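Local coordinates for SusD superfamily protein (Bacteroides thetaiotaomicron VPI-5482, PDB 3HDX), which probably binds polysaccharide at the cell outer membrane as a member of the SusD family, in support of carbohydrate uptake, at residues T241-F247 / K337-I341; F301-T305 / R421-M425. One frame throughout, in Å; residues are numbered along the deposited sequence.

Interaction 1 (T241-F247 / K337-I341); sequences TSETGLF and KIKII
K339 donates from NZ to the backbone carbonyl of T241, the last residue of its helix. NZ lies 2.7 Å from T241 O. The ammonium sits above the carbonyl plane, with a C=O...donor angle of 135°. CG of K339 stands between the backbone N and the carbonyl carbon (chi1 54°), and the chain turns at its end (chi4 -63°) to bring NZ onto this oxygen. The E243 side chain crosses the lysine at a slant, its OE2 3.7 Å from K339 CE, but the two charges are not in contact. Cut back to an alanine, position K339 would probably lose the ammonium that grips T241 O, and a gap would open beside the carboxylate of E243. Farther along, the ring of F247 rests against I338. The CD1 methyl of I338 lies over one face, a CH-pi contact 3.8 Å from the F247 ring centroid. I340 CG1 packs on F247 CB at 3.7 Å, and its CD1 reaches the carbonyl oxygens of S242 and E243.

Two waters support the polar side. Water 1 donates to T241 O and accepts from K339 N at 2.9 Å. Water 2 joins T241 OG1 to K339 NZ. NZ also bonds to S336 O, and T241 OG1 to I237 O. The loop itself is shaped by a type I turn from S242 to G245. S242 OG accepts from T244 N at 3.1 Å, forming an ST turn.

The contact joins two irregular loops. One leaves helix 237-241 and leads to strand 259-261; the other runs from strand 334-335 toward strand 358-361. L240 of helix 237-241 packs on F247, and helix 276-280 covers I338 through L276 and E277.

Interaction 2 (F301-T305 / R421-M425); sequences FSIFT and RRELM
I303 sits between two arginines that use it in different ways. The guanidinium of R421 lays a face on the isoleucine, with I303 CG1 3.6 Å above the plane and over its centre. R421 is extended from CG to NE, and its side chain crosses I303 at about a right angle. R422 instead uses its edge: NH1 donates to I303 O at 3.1 Å. The bond runs nearly along the C=O axis, and the oxygen is in the guanidinium plane.

A bend at chi3 (-75°) turns the head of R422 toward that carbonyl while its methylenes run past F304 in the opposite direction. R422 CD comes to 3.5 Å from F304 CD1, and the ring and guanidinium planes stand 55° apart. Selenomethionine M425 reaches I303 tip to tip, CE to CD1 at 4.0 Å. Its SE lies at the edge of the F304 ring, a Met-aromatic contact.

Salt bridges to D45 and E418 hold R421, and E415 and E419 hold R422. The contact joins the C-terminal ends of helices 297-303 and 409-423, with the loop residues that follow them.

How the interactions relate
The two contacts lie about 19 Å apart, centre to centre. Their segments alternate along the chain: 241-247, 301-305, 337-341, then 421-425. They meet directly at K337 of interaction 1. Its NZ probably donates to E423 O and M425 O of interaction 2, and it also forms a salt bridge with E427. Y324 OH bonds to both K337 NZ and R422 O, which gives a second tie. The loop after strand 334-335 is thus anchored at the C-terminal end of helix 409-423. Each contact ties a segment from earlier in the chain to one from later in it, and K337 joins the two.

Interaction 1 (T241-F247 / K337-I341)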
loop_
_atom_site.group_PDB
_atom_site.type_symbol
_atom_site.label_atom_id
_atom_site.label_comp_id
_atom_site.label_asym_id
_atom_site.label_seq_id
_atom_site.Cartn_x
_atom_site.Cartn_y
_atom_site.Cartn_z
ATOM N N THR A 241 6.068 -15.151 -5.213
ATOM C CA THR A 241 5.566 -15.143 -6.579
ATOM C C THR A 241 4.633 -16.294 -6.952
ATOM O O THR A 241 3.996 -16.241 -8.010
ATOM C CB THR A 241 6.780 -15.134 -7.554
ATOM O OG1 THR A 241 7.589 -16.312 -7.358
ATOM C CG2 THR A 241 7.617 -13.886 -7.362
ATOM N N SER A 242 4.536 -17.309 -6.086
ATOM C CA SER A 242 3.708 -18.470 -6.352
ATOM C C SER A 242 2.239 -18.125 -6.488
ATOM O O SER A 242 1.719 -17.214 -5.836
ATOM C CB SER A 242 3.804 -19.457 -5.172
ATOM O OG SER A 242 2.949 -20.557 -5.355
ATOM N N GLU A 243 1.541 -18.971 -7.242
ATOM C CA GLU A 243 0.096 -18.890 -7.442
ATOM C C GLU A 243 -0.661 -19.084 -6.103
ATOM O O GLU A 243 -1.813 -18.687 -5.961
ATOM C CB GLU A 243 -0.334 -19.954 -8.475
ATOM C CG GLU A 243 0.194 -19.732 -9.907
ATOM C CD GLU A 243 1.622 -20.261 -10.266
ATOM O OE1 GLU A 243 2.454 -20.621 -9.358
ATOM O OE2 GLU A 243 1.893 -20.266 -11.506
ATOM N N THR A 244 -0.010 -19.737 -5.129
ATOM C CA THR A 244 -0.554 -19.971 -3.775
ATOM C C THR A 244 0.339 -19.324 -2.707
ATOM O O THR A 244 0.305 -19.693 -1.531
ATOM C CB THR A 244 -0.789 -21.463 -3.491
ATOM O OG1 THR A 244 0.425 -22.184 -3.697
ATOM C CG2 THR A 244 -1.910 -21.979 -4.419
ATOM N N GLY A 245 1.115 -18.317 -3.129
ATOM C CA GLY A 245 2.005 -17.617 -2.250
ATOM C C GLY A 245 1.382 -16.378 -1.642
ATOM O O GLY A 245 0.151 -16.268 -1.501
ATOM N N LEU A 246 2.237 -15.408 -1.332
ATOM C CA LEU A 246 1.843 -14.221 -0.556
ATOM C C LEU A 246 0.608 -13.472 -1.051
ATOM O O LEU A 246 -0.156 -12.966 -0.247
ATOM C CB LEU A 246 3.021 -13.248 -0.446
ATOM C CG LEU A 246 2.877 -12.116 0.565
ATOM C CD1 LEU A 246 2.898 -12.660 2.008
ATOM C CD2 LEU A 246 3.931 -11.008 0.361
ATOM N N PHE A 247 0.427 -13.404 -2.374
ATOM C CA PHE A 247 -0.679 -12.672 -2.961
ATOM C C PHE A 247 -1.990 -13.469 -2.977
ATOM O O PHE A 247 -3.031 -12.912 -3.329
ATOM C CB PHE A 247 -0.283 -12.131 -4.330
ATOM C CG PHE A 247 0.822 -11.126 -4.244
ATOM C CD1 PHE A 247 0.565 -9.827 -3.840
ATOM C CD2 PHE A 247 2.137 -11.493 -4.472
ATOM C CE1 PHE A 247 1.602 -8.894 -3.720
ATOM C CE2 PHE A 247 3.185 -10.583 -4.336
ATOM C CZ PHE A 247 2.912 -9.285 -3.944
ATOM N N LYS A 337 5.172 -11.583 -11.866
ATOM C CA LYS A 337 5.394 -11.694 -10.423
ATOM C C LYS A 337 4.112 -12.062 -9.663
ATOM O O LYS A 337 4.125 -12.924 -8.798
ATOM C CB LYS A 337 5.944 -10.375 -9.889
ATOM C CG LYS A 337 6.171 -10.318 -8.411
ATOM C CD LYS A 337 6.525 -8.925 -7.972
ATOM C CE LYS A 337 6.685 -8.837 -6.454
ATOM N NZ LYS A 337 7.259 -7.511 -5.974
ATOM N N ILE A 338 3.047 -11.325 -9.965
ATOM C CA ILE A 338 1.741 -11.442 -9.313
ATOM C C ILE A 338 0.827 -12.119 -10.339
ATOM O O ILE A 338 0.569 -11.576 -11.438
ATOM C CB ILE A 338 1.209 -10.060 -8.835
ATOM C CG1 ILE A 338 2.269 -9.362 -7.960
ATOM C CG2 ILE A 338 -0.145 -10.249 -8.140
ATOM C CD1 ILE A 338 1.839 -8.073 -7.289
ATOM N N LYS A 339 0.354 -13.306 -9.987
ATOM C CA LYS A 339 -0.380 -14.194 -10.936
ATOM C C LYS A 339 -1.360 -15.155 -10.224
ATOM O O LYS A 339 -1.260 -16.396 -10.289
ATOM C CB LYS A 339 0.636 -14.925 -11.835
ATOM C CG LYS A 339 1.715 -15.684 -11.106
ATOM C CD LYS A 339 2.640 -16.460 -12.062
ATOM C CE LYS A 339 3.761 -17.122 -11.324
ATOM N NZ LYS A 339 4.639 -16.107 -10.668
ATOM N N ILE A 340 -2.299 -14.544 -9.510
ATOM C CA ILE A 340 -3.308 -15.270 -8.726
ATOM C C ILE A 340 -4.544 -15.394 -9.641
ATOM O O ILE A 340 -5.440 -14.536 -9.674
ATOM C CB ILE A 340 -3.611 -14.570 -7.397
ATOM C CG1 ILE A 340 -2.324 -14.226 -6.638
ATOM C CG2 ILE A 340 -4.488 -15.462 -6.550
ATOM C CD1 ILE A 340 -1.346 -15.416 -6.385
ATOM N N ILE A 341 -4.547 -16.463 -10.440
ATOM C CA ILE A 341 -5.557 -16.638 -11.512
ATOM C C ILE A 341 -6.617 -17.672 -11.115
ATOM O O ILE A 341 -6.257 -18.806 -10.832
ATOM C CB ILE A 341 -4.865 -17.048 -12.835
ATOM C CG1 ILE A 341 -3.758 -16.057 -13.239
ATOM C CG2 ILE A 341 -5.923 -17.181 -14.001
ATOM C CD1 ILE A 341 -2.840 -16.555 -14.387
HETATM O O HOH W 1 1.752 -14.357 -7.639
HETATM O O HOH W 2 6.467 -18.153 -9.577
#

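Interaction 2 (F301-T305 / R421-M425)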
loop_
_atom_site.group_PDB
_atom_site.type_symbol
_atom_site.label_atom_id
_atom_site.label_comp_id
_atom_site.label_asym_id
_atom_site.label_seq_id
_atom_site.Cartn_x
_atom_site.Cartn_y
_atom_site.Cartn_z
ATOM N N PHE A 301 17.231 -4.779 -17.611
ATOM C CA PHE A 301 18.691 -4.844 -17.555
ATOM C C PHE A 301 19.312 -3.628 -16.913
ATOM O O PHE A 301 20.442 -3.728 -16.463
ATOM C CB PHE A 301 19.290 -5.233 -18.909
ATOM C CG PHE A 301 18.920 -6.637 -19.316
ATOM C CD1 PHE A 301 19.344 -7.718 -18.559
ATOM C CD2 PHE A 301 18.188 -6.899 -20.457
ATOM C CE1 PHE A 301 19.020 -9.026 -18.925
ATOM C CE2 PHE A 301 17.856 -8.226 -20.821
ATOM C CZ PHE A 301 18.261 -9.271 -20.038
ATOM N N SER A 302 18.573 -2.518 -16.836
ATOM C CA SER A 302 19.049 -1.303 -16.168
ATOM C C SER A 302 18.826 -1.413 -14.651
ATOM O O SER A 302 19.669 -1.014 -13.851
ATOM C CB SER A 302 18.302 -0.060 -16.703
ATOM O OG SER A 302 18.605 0.182 -18.064
ATOM N N ILE A 303 17.675 -1.964 -14.267
ATOM C CA ILE A 303 17.245 -2.055 -12.859
ATOM C C ILE A 303 17.890 -3.191 -12.099
ATOM O O ILE A 303 18.303 -3.001 -10.953
ATOM C CB ILE A 303 15.701 -2.189 -12.778
ATOM C CG1 ILE A 303 15.056 -0.891 -13.332
ATOM C CG2 ILE A 303 15.268 -2.423 -11.320
ATOM C CD1 ILE A 303 13.565 -0.967 -13.579
ATOM N N PHE A 304 17.939 -4.368 -12.742
ATOM C CA PHE A 304 18.544 -5.566 -12.160
ATOM C C PHE A 304 19.927 -5.657 -12.768
ATOM O O PHE A 304 20.064 -5.966 -13.954
ATOM C CB PHE A 304 17.696 -6.789 -12.479
ATOM C CG PHE A 304 16.337 -6.744 -11.862
ATOM C CD1 PHE A 304 16.148 -7.186 -10.545
ATOM C CD2 PHE A 304 15.227 -6.286 -12.581
ATOM C CE1 PHE A 304 14.918 -7.171 -9.960
ATOM C CE2 PHE A 304 13.979 -6.233 -11.978
ATOM C CZ PHE A 304 13.815 -6.720 -10.660
ATOM N N THR A 305 20.928 -5.395 -11.921
ATOM C CA THR A 305 22.314 -5.249 -12.350
ATOM C C THR A 305 23.173 -6.477 -12.109
ATOM O O THR A 305 24.325 -6.492 -12.535
ATOM C CB THR A 305 22.967 -4.056 -11.613
ATOM O OG1 THR A 305 22.976 -4.279 -10.178
ATOM C CG2 THR A 305 22.146 -2.740 -11.893
ATOM N N ARG A 421 12.926 -0.582 -5.265
ATOM C CA ARG A 421 12.477 -0.598 -6.663
ATOM C C ARG A 421 12.372 -2.045 -7.142
ATOM O O ARG A 421 11.412 -2.399 -7.791
ATOM C CB ARG A 421 13.447 0.173 -7.521
ATOM C CG ARG A 421 13.075 0.391 -8.985
ATOM C CD ARG A 421 14.199 1.163 -9.635
ATOM N NE ARG A 421 13.859 1.678 -10.975
ATOM C CZ ARG A 421 14.704 2.349 -11.741
ATOM N NH1 ARG A 421 15.944 2.607 -11.342
ATOM N NH2 ARG A 421 14.284 2.831 -12.917
ATOM N N ARG A 422 13.392 -2.837 -6.828
ATOM C CA ARG A 422 13.394 -4.245 -7.157
ATOM C C ARG A 422 12.410 -5.088 -6.334
ATOM O O ARG A 422 11.608 -5.848 -6.878
ATOM C CB ARG A 422 14.818 -4.814 -7.040
ATOM C CG ARG A 422 15.767 -4.270 -8.067
ATOM C CD ARG A 422 17.101 -4.938 -8.022
ATOM N NE ARG A 422 17.887 -4.489 -6.886
ATOM C CZ ARG A 422 18.794 -3.508 -6.886
ATOM N NH1 ARG A 422 19.083 -2.821 -7.979
ATOM N NH2 ARG A 422 19.433 -3.229 -5.763
ATOM N N GLU A 423 12.491 -4.953 -5.023
ATOM C CA GLU A 423 11.725 -5.806 -4.135
ATOM C C GLU A 423 10.250 -5.586 -4.159
ATOM O O GLU A 423 9.498 -6.553 -4.169
ATOM C CB GLU A 423 12.259 -5.642 -2.690
ATOM C CG GLU A 423 11.607 -6.542 -1.671
ATOM C CD GLU A 423 11.767 -8.046 -1.972
ATOM O OE1 GLU A 423 12.761 -8.412 -2.630
ATOM O OE2 GLU A 423 10.914 -8.841 -1.468
ATOM N N LEU A 424 9.844 -4.328 -4.236
ATOM C CA LEU A 424 8.443 -3.965 -4.129
ATOM C C LEU A 424 7.792 -3.668 -5.480
ATOM O O LEU A 424 6.660 -3.134 -5.545
ATOM C CB LEU A 424 8.289 -2.778 -3.153
ATOM C CG LEU A 424 8.920 -2.960 -1.757
ATOM C CD1 LEU A 424 8.929 -1.649 -0.942
ATOM C CD2 LEU A 424 8.176 -4.056 -0.985
HETATM N N MSE A 425 8.450 -4.052 -6.566
HETATM C CA MSE A 425 7.933 -3.817 -7.923
HETATM C C MSE A 425 6.524 -4.427 -8.058
HETATM O O MSE A 425 6.312 -5.591 -7.723
HETATM C CB MSE A 425 8.911 -4.421 -8.937
HETATM C CG MSE A 425 8.580 -4.104 -10.400
HETATM SE SE MSE A 425 9.987 -4.673 -11.588
HETATM C CE MSE A 425 11.342 -3.360 -11.274
#